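Local coordinates for 3-hydroxyisobutyrate dehydrogenase (Salmonella typhimurium, PDB 3G0O), which probably catalyses the NAD-dependent oxidation of L-threonate to 2-dehydro-L-erythronate, as a member of the 3-hydroxyisobutyrate dehydrogenase-related family, at residues 272-276 and 289-293; 23-27 and 45-51; 74-79 and 102-108. All blocks are in the same frame, centred on the assembly; numbering follows the deposited sequence.

Contact 1 (272-276 and 289-293); sequences MFTSA and VIKIF
Ala276 N donates to Met272 O at 3.0 Å, one turn of helix 264-281, and both ends of this bond lie under methyls of the 3-10 segment 289-292: Val289 CG2 is near Met272 O, and Ile292 CG2 comes within 3.6 Å of Ala276 N. The small Ala276 side chain lets these branched residues approach the backbone so closely. Ile292 divides its two arms over the turn. With chi1 at 64°, CG1 sits between its own N and carbonyl carbon, and CD1 at its end meets Met272 CB at 3.7 Å, the two side chains crossing at about a right angle. Val289 also leans on Phe273: the same CG2 stands over one ring face, 4.2 Å from the centroid, in a CH-pi contact. Met272, a selenomethionine here, is bent about the CG-SE bond (chi3 73°), which brings CE to 3.7 Å from Phe293 CZ. A flexible, unbranched chain suits this long reach. Beyond the contact, helix 242-258 packs on Phe273, while Phe293 meets Phe261 of the second subunit ring to ring and Met272 packs on Leu265 of that subunit. An apolar seam thus joins the last long helix of the all-helical C-terminal domain to the chain's returning tail, beside the second subunit.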
# COMPACT_ATOMS: atom_id res chain seq x y z
N MSE A 272 -9.72 -6.83 -14.69
CA MSE A 272 -10.13 -7.69 -13.58
C MSE A 272 -11.47 -7.25 -12.98
O MSE A 272 -12.37 -8.06 -12.79
CB MSE A 272 -9.05 -7.72 -12.50
CG MSE A 272 -7.79 -8.45 -12.94
SE MSE A 272 -6.28 -8.13 -11.77
CE MSE A 272 -6.84 -9.20 -10.25
N PHE A 273 -11.60 -5.96 -12.70
CA PHE A 273 -12.86 -5.46 -12.14
C PHE A 273 -13.98 -5.62 -13.16
O PHE A 273 -15.11 -5.91 -12.80
CB PHE A 273 -12.72 -4.00 -11.72
CG PHE A 273 -12.01 -3.81 -10.40
CD1 PHE A 273 -12.64 -4.14 -9.20
CD2 PHE A 273 -10.72 -3.30 -10.36
CE1 PHE A 273 -11.99 -3.96 -7.98
CE2 PHE A 273 -10.06 -3.12 -9.14
CZ PHE A 273 -10.70 -3.45 -7.95
N THR A 274 -13.66 -5.43 -14.44
CA THR A 274 -14.67 -5.58 -15.48
C THR A 274 -15.15 -7.03 -15.53
O THR A 274 -16.35 -7.30 -15.69
CB THR A 274 -14.11 -5.14 -16.86
OG1 THR A 274 -13.81 -3.74 -16.83
CG2 THR A 274 -15.14 -5.41 -17.97
N SER A 275 -14.22 -7.97 -15.38
CA SER A 275 -14.58 -9.39 -15.38
C SER A 275 -15.47 -9.70 -14.18
O SER A 275 -16.44 -10.45 -14.29
CB SER A 275 -13.34 -10.28 -15.32
OG SER A 275 -12.62 -10.26 -16.54
N ALA A 276 -15.13 -9.14 -13.02
CA ALA A 276 -15.90 -9.36 -11.81
C ALA A 276 -17.32 -8.85 -12.00
O ALA A 276 -18.28 -9.47 -11.55
CB ALA A 276 -15.24 -8.67 -10.63
N VAL A 289 -13.58 -8.57 -6.25
CA VAL A 289 -12.82 -8.78 -7.47
C VAL A 289 -12.02 -10.08 -7.31
O VAL A 289 -11.64 -10.73 -8.28
CB VAL A 289 -11.85 -7.60 -7.74
CG1 VAL A 289 -10.82 -7.49 -6.62
CG2 VAL A 289 -11.16 -7.80 -9.09
N ILE A 290 -11.78 -10.46 -6.05
CA ILE A 290 -11.04 -11.68 -5.76
C ILE A 290 -11.78 -12.92 -6.29
O ILE A 290 -11.18 -13.97 -6.52
CB ILE A 290 -10.81 -11.84 -4.23
CG1 ILE A 290 -9.77 -12.94 -3.97
CG2 ILE A 290 -12.13 -12.21 -3.54
CD1 ILE A 290 -9.34 -13.05 -2.51
N LYS A 291 -13.09 -12.79 -6.49
CA LYS A 291 -13.89 -13.91 -6.97
C LYS A 291 -13.59 -14.35 -8.40
O LYS A 291 -14.00 -15.44 -8.81
CB LYS A 291 -15.38 -13.59 -6.80
CG LYS A 291 -15.79 -13.49 -5.34
CD LYS A 291 -17.28 -13.21 -5.18
CE LYS A 291 -17.67 -13.21 -3.71
NZ LYS A 291 -19.13 -12.97 -3.51
N ILE A 292 -12.89 -13.52 -9.18
CA ILE A 292 -12.57 -13.92 -10.55
C ILE A 292 -11.57 -15.07 -10.56
O ILE A 292 -11.36 -15.74 -11.57
CB ILE A 292 -12.00 -12.75 -11.38
CG1 ILE A 292 -10.66 -12.29 -10.81
CG2 ILE A 292 -13.00 -11.59 -11.39
CD1 ILE A 292 -9.99 -11.19 -11.63
N PHE A 293 -10.96 -15.31 -9.40
CA PHE A 293 -9.97 -16.37 -9.24
C PHE A 293 -10.63 -17.69 -8.85
O PHE A 293 -10.07 -18.75 -9.19
CB PHE A 293 -8.94 -15.96 -8.17
CG PHE A 293 -8.03 -14.84 -8.62
CD1 PHE A 293 -6.98 -15.09 -9.50
CD2 PHE A 293 -8.24 -13.54 -8.18
CE1 PHE A 293 -6.15 -14.05 -9.95
CE2 PHE A 293 -7.42 -12.49 -8.62
CZ PHE A 293 -6.38 -12.75 -9.51

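Contact 2 (23-27 and 45-51); sequences ARSCL and NLLAEGA
The Schellman motif that ends helix 40-48 brings Glu49 and Gly50 against Arg24 and Leu27 of helix 17-28. Gly50 is its C-prime residue: Gly50 N bonds to Leu47 O, and the positive phi of 109° then turns the chain so that Ala51 N reaches back to Leu46 O. At these angles a CB would be pressed against the carbonyl O of Glu49, which is why glycine suits the place. Leu46 O also accepts from Glu49 N, the two donors arriving from opposite faces of its plane, and is therefore held twice. Leu27 packs on this turn. Its CD1 lies 3.4 Å from Glu49 O and its CD2 is 3.9 Å from Gly50 C, forked methyls spreading over backbone that carries no bulky side chain at Gly50.

On the outer side, Arg24 and Glu49 form a two-pronged salt bridge. Arg24 presents its guanidinium side-on: NE donates to Glu49 OE1 at 2.8 Å (154° at the hydrogen), and NH2 donates to Glu49 OE2 at 2.8 Å. Each oxygen uses its syn lone pair, and the planes of guanidinium and carboxylate are only 10° apart, so the paired bonds should fix both groups against rotation. The Arg24 chain, extended from CG to NE, reaches from helix 17-28 to the turn that follows helix 40-48.

Nearer the sheet the contact becomes apolar. Ala23 CB touches Leu46 CD1 at 3.7 Å, and that same methyl lies 4.2 Å from Leu27 CD1. Alanine suits this site, where its short side chain also rests on Ile12 of strand 9-13; Leu27 reaches Thr33 of strand 32-36. Charge at the surface and leucine and alanine beneath thus join neighbouring helices of two successive beta-alpha-beta units, the pattern of a Rossmann-type nucleotide-binding domain.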
# COMPACT_ATOMS: atom_id res chain seq x y z
N ALA A 23 -20.75 15.97 7.03
CA ALA A 23 -21.87 16.62 7.70
C ALA A 23 -21.66 16.66 9.21
O ALA A 23 -21.87 17.70 9.84
CB ALA A 23 -23.16 15.89 7.37
N ARG A 24 -21.24 15.54 9.79
CA ARG A 24 -20.99 15.50 11.22
C ARG A 24 -19.83 16.40 11.62
O ARG A 24 -19.86 17.04 12.67
CB ARG A 24 -20.73 14.06 11.68
CG ARG A 24 -22.00 13.21 11.74
CD ARG A 24 -21.73 11.79 12.23
NE ARG A 24 -22.97 11.11 12.58
CZ ARG A 24 -23.41 9.99 12.01
NH1 ARG A 24 -22.70 9.41 11.05
NH2 ARG A 24 -24.56 9.46 12.40
N SER A 25 -18.82 16.48 10.76
CA SER A 25 -17.68 17.33 11.04
C SER A 25 -18.11 18.79 11.00
O SER A 25 -17.64 19.61 11.79
CB SER A 25 -16.56 17.06 10.03
OG SER A 25 -16.09 15.74 10.17
N CYS A 26 -19.01 19.13 10.07
CA CYS A 26 -19.51 20.50 9.98
C CYS A 26 -20.32 20.82 11.24
O CYS A 26 -20.24 21.93 11.77
CB CYS A 26 -20.37 20.69 8.74
SG CYS A 26 -19.44 20.78 7.20
N LEU A 27 -21.10 19.85 11.70
CA LEU A 27 -21.91 20.03 12.91
C LEU A 27 -21.00 20.25 14.12
O LEU A 27 -21.29 21.09 14.97
CB LEU A 27 -22.83 18.83 13.14
CG LEU A 27 -24.15 18.80 12.35
CD1 LEU A 27 -24.99 17.58 12.74
CD2 LEU A 27 -24.93 20.09 12.65
N ASN A 45 -30.93 10.73 11.03
CA ASN A 45 -29.80 10.76 11.95
C ASN A 45 -29.20 12.14 12.05
O ASN A 45 -28.80 12.58 13.13
CB ASN A 45 -28.69 9.80 11.52
CG ASN A 45 -29.07 8.37 11.70
OD1 ASN A 45 -29.78 8.01 12.64
ND2 ASN A 45 -28.58 7.51 10.81
N LEU A 46 -29.10 12.82 10.91
CA LEU A 46 -28.52 14.15 10.89
C LEU A 46 -29.39 15.12 11.68
O LEU A 46 -28.88 15.95 12.43
CB LEU A 46 -28.37 14.63 9.44
CG LEU A 46 -27.20 15.59 9.20
CD1 LEU A 46 -25.90 14.92 9.60
CD2 LEU A 46 -27.16 15.99 7.73
N LEU A 47 -30.71 15.01 11.52
CA LEU A 47 -31.64 15.87 12.24
C LEU A 47 -31.48 15.64 13.74
O LEU A 47 -31.40 16.58 14.52
CB LEU A 47 -33.08 15.58 11.80
CG LEU A 47 -33.43 15.97 10.36
CD1 LEU A 47 -34.88 15.61 10.07
CD2 LEU A 47 -33.19 17.45 10.16
N ALA A 48 -31.43 14.36 14.13
CA ALA A 48 -31.28 14.00 15.53
C ALA A 48 -29.97 14.54 16.09
O ALA A 48 -29.82 14.67 17.30
CB ALA A 48 -31.31 12.48 15.67
N GLU A 49 -29.03 14.86 15.21
CA GLU A 49 -27.74 15.38 15.63
C GLU A 49 -27.57 16.89 15.55
O GLU A 49 -26.47 17.40 15.75
CB GLU A 49 -26.63 14.67 14.85
CG GLU A 49 -26.43 13.24 15.34
CD GLU A 49 -25.54 12.42 14.43
OE1 GLU A 49 -24.41 12.87 14.13
OE2 GLU A 49 -25.96 11.32 14.02
N GLY A 50 -28.66 17.60 15.25
CA GLY A 50 -28.58 19.05 15.21
C GLY A 50 -28.67 19.77 13.87
O GLY A 50 -28.60 20.99 13.83
N ALA A 51 -28.81 19.03 12.78
CA ALA A 51 -28.91 19.65 11.47
C ALA A 51 -30.11 20.60 11.38
O ALA A 51 -31.15 20.35 11.98
CB ALA A 51 -29.01 18.59 10.39

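Contact 3 (74-79 and 102-108); sequences NAAQVR and STISSAD
The guanidinium of Arg79 meets the carboxylate of Asp108 with its edge, both terminal nitrogens converging on one oxygen. Asp108 OD1 lies near the guanidinium plane, 2.8 Å from Arg79 NH2, with a weaker bond of 2.9 Å from Arg79 NH1. The two planes stand 73° apart, so NH2 reaches OD1 from above the carboxylate plane (39° out of it), a forked grip on a single oxygen. Asp108 OD2, which takes no Arg79 bond, lies against Ala75 CB at 3.7 Å; the short alanine lets the carboxylate come close to the first turn of helix 75-82.

Both helices begin here with capped ends. Asn74 OD1 accepts from Gln77 N at 2.8 Å, almost in line with its carbonyl bond; with CG between the backbone N and the carbonyl carbon (chi1 55°), the amide folds over the first turn. Ser105 OG does the same for the other helix, taking the N-H of Asp108. Asparagine and serine suit these places because their short side chains can reach amides that the helix leaves without backbone acceptors.

Between the caps, Ile104 turns CG2 onto Ala75, 3.5 Å from Ala75 N and 3.7 Å from Ala75 CB. A water bridges the two backbones: Ala75 N donates to it and it donates to Thr103 O. Deeper in, Val78 CG2 packs on Ser102 CB, while Ser102 OG bonds to Val72 O. Thr103 OG1 bonds to Lys179 NZ, the predicted active-site lysine, which places this loop beside the probable catalytic centre.

Two Arg79 N-H groups on OD1 and a place in the first turn of helix 106-117 would both probably favour a charged Asp108, while Glu111, as second partner of NH2, helps to fix the arginine's direction and shares its charge.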
# COMPACT_ATOMS: atom_id res chain seq x y z
N ASN A 74 -20.63 10.04 -9.41
CA ASN A 74 -20.14 10.49 -10.71
C ASN A 74 -20.62 11.86 -11.18
O ASN A 74 -21.44 12.51 -10.54
CB ASN A 74 -20.51 9.45 -11.76
CG ASN A 74 -21.99 9.16 -11.78
OD1 ASN A 74 -22.81 10.07 -11.89
ND2 ASN A 74 -22.35 7.89 -11.67
N ALA A 75 -20.09 12.27 -12.34
CA ALA A 75 -20.41 13.55 -12.95
C ALA A 75 -21.90 13.66 -13.27
O ALA A 75 -22.50 14.73 -13.12
CB ALA A 75 -19.60 13.73 -14.22
N ALA A 76 -22.48 12.55 -13.72
CA ALA A 76 -23.90 12.55 -14.07
C ALA A 76 -24.71 12.98 -12.85
O ALA A 76 -25.63 13.79 -12.96
CB ALA A 76 -24.32 11.17 -14.53
N GLN A 77 -24.36 12.43 -11.69
CA GLN A 77 -25.06 12.76 -10.46
C GLN A 77 -24.76 14.19 -10.00
O GLN A 77 -25.62 14.84 -9.39
CB GLN A 77 -24.71 11.75 -9.37
CG GLN A 77 -25.45 10.42 -9.53
CD GLN A 77 -24.95 9.34 -8.59
OE1 GLN A 77 -24.67 9.59 -7.42
NE2 GLN A 77 -24.85 8.11 -9.10
N VAL A 78 -23.56 14.68 -10.28
CA VAL A 78 -23.22 16.05 -9.90
C VAL A 78 -24.09 16.99 -10.73
O VAL A 78 -24.69 17.92 -10.20
CB VAL A 78 -21.73 16.38 -10.19
CG1 VAL A 78 -21.45 17.84 -9.86
CG2 VAL A 78 -20.83 15.48 -9.36
N ARG A 79 -24.17 16.72 -12.03
CA ARG A 79 -24.97 17.53 -12.92
C ARG A 79 -26.46 17.50 -12.56
O ARG A 79 -27.15 18.51 -12.71
CB ARG A 79 -24.78 17.08 -14.37
CG ARG A 79 -23.42 17.43 -14.95
CD ARG A 79 -23.42 17.25 -16.46
NE ARG A 79 -22.31 17.97 -17.09
CZ ARG A 79 -21.08 17.49 -17.23
NH1 ARG A 79 -20.78 16.28 -16.79
NH2 ARG A 79 -20.15 18.23 -17.81
N SER A 102 -16.34 14.52 -5.98
CA SER A 102 -16.72 13.26 -6.59
C SER A 102 -15.48 12.71 -7.28
O SER A 102 -14.36 12.93 -6.83
CB SER A 102 -17.84 13.51 -7.61
OG SER A 102 -18.24 12.33 -8.28
N THR A 103 -15.67 11.97 -8.37
CA THR A 103 -14.54 11.45 -9.13
C THR A 103 -14.93 11.65 -10.58
O THR A 103 -15.55 10.78 -11.20
CB THR A 103 -14.27 9.96 -8.84
OG1 THR A 103 -14.00 9.79 -7.44
CG2 THR A 103 -13.06 9.47 -9.62
N ILE A 104 -14.57 12.81 -11.11
CA ILE A 104 -14.93 13.18 -12.47
C ILE A 104 -13.71 13.56 -13.32
O ILE A 104 -12.61 13.74 -12.81
CB ILE A 104 -15.93 14.36 -12.44
CG1 ILE A 104 -15.25 15.63 -11.90
CG2 ILE A 104 -17.11 14.00 -11.55
CD1 ILE A 104 -16.19 16.83 -11.76
N SER A 105 -13.93 13.70 -14.63
CA SER A 105 -12.85 14.06 -15.53
C SER A 105 -12.51 15.53 -15.36
O SER A 105 -13.31 16.30 -14.83
CB SER A 105 -13.26 13.81 -16.98
OG SER A 105 -14.23 14.77 -17.39
N SER A 106 -11.32 15.91 -15.80
CA SER A 106 -10.89 17.30 -15.72
C SER A 106 -11.81 18.15 -16.59
O SER A 106 -12.18 19.27 -16.22
CB SER A 106 -9.45 17.44 -16.20
OG SER A 106 -9.01 18.78 -16.07
N ALA A 107 -12.18 17.61 -17.75
CA ALA A 107 -13.06 18.32 -18.66
C ALA A 107 -14.40 18.63 -17.99
O ALA A 107 -14.90 19.74 -18.07
CB ALA A 107 -13.28 17.50 -19.93
N ASP A 108 -14.97 17.63 -17.31
CA ASP A 108 -16.25 17.83 -16.64
C ASP A 108 -16.15 18.86 -15.51
O ASP A 108 -17.06 19.67 -15.32
CB ASP A 108 -16.78 16.51 -16.08
CG ASP A 108 -17.49 15.68 -17.14
OD1 ASP A 108 -18.13 16.27 -18.04
OD2 ASP A 108 -17.43 14.44 -17.07
O HOH W 1 -17.79 10.88 -13.37

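Contacts 2 and 3 both belong to the N-terminal Rossmann-type domain, their centres about 26 Å apart; contact 1 lies in the helical C-terminal domain, on the opposite side of the chain's centre from contact 2 and about 38 Å from it between centres. Contact 3 is the most central, and its centre is about 25 Å from that of contact 1. It is also the one tied to the predicted active site, the Ser102 side chain being about 7 Å from that of Lys179. A bound L(+)-tartaric acid lies about 12 Å from the Ser102 side chain and about 10 Å from that of Phe273, so neither side chain touches the ligand, which lies at comparable distances from both.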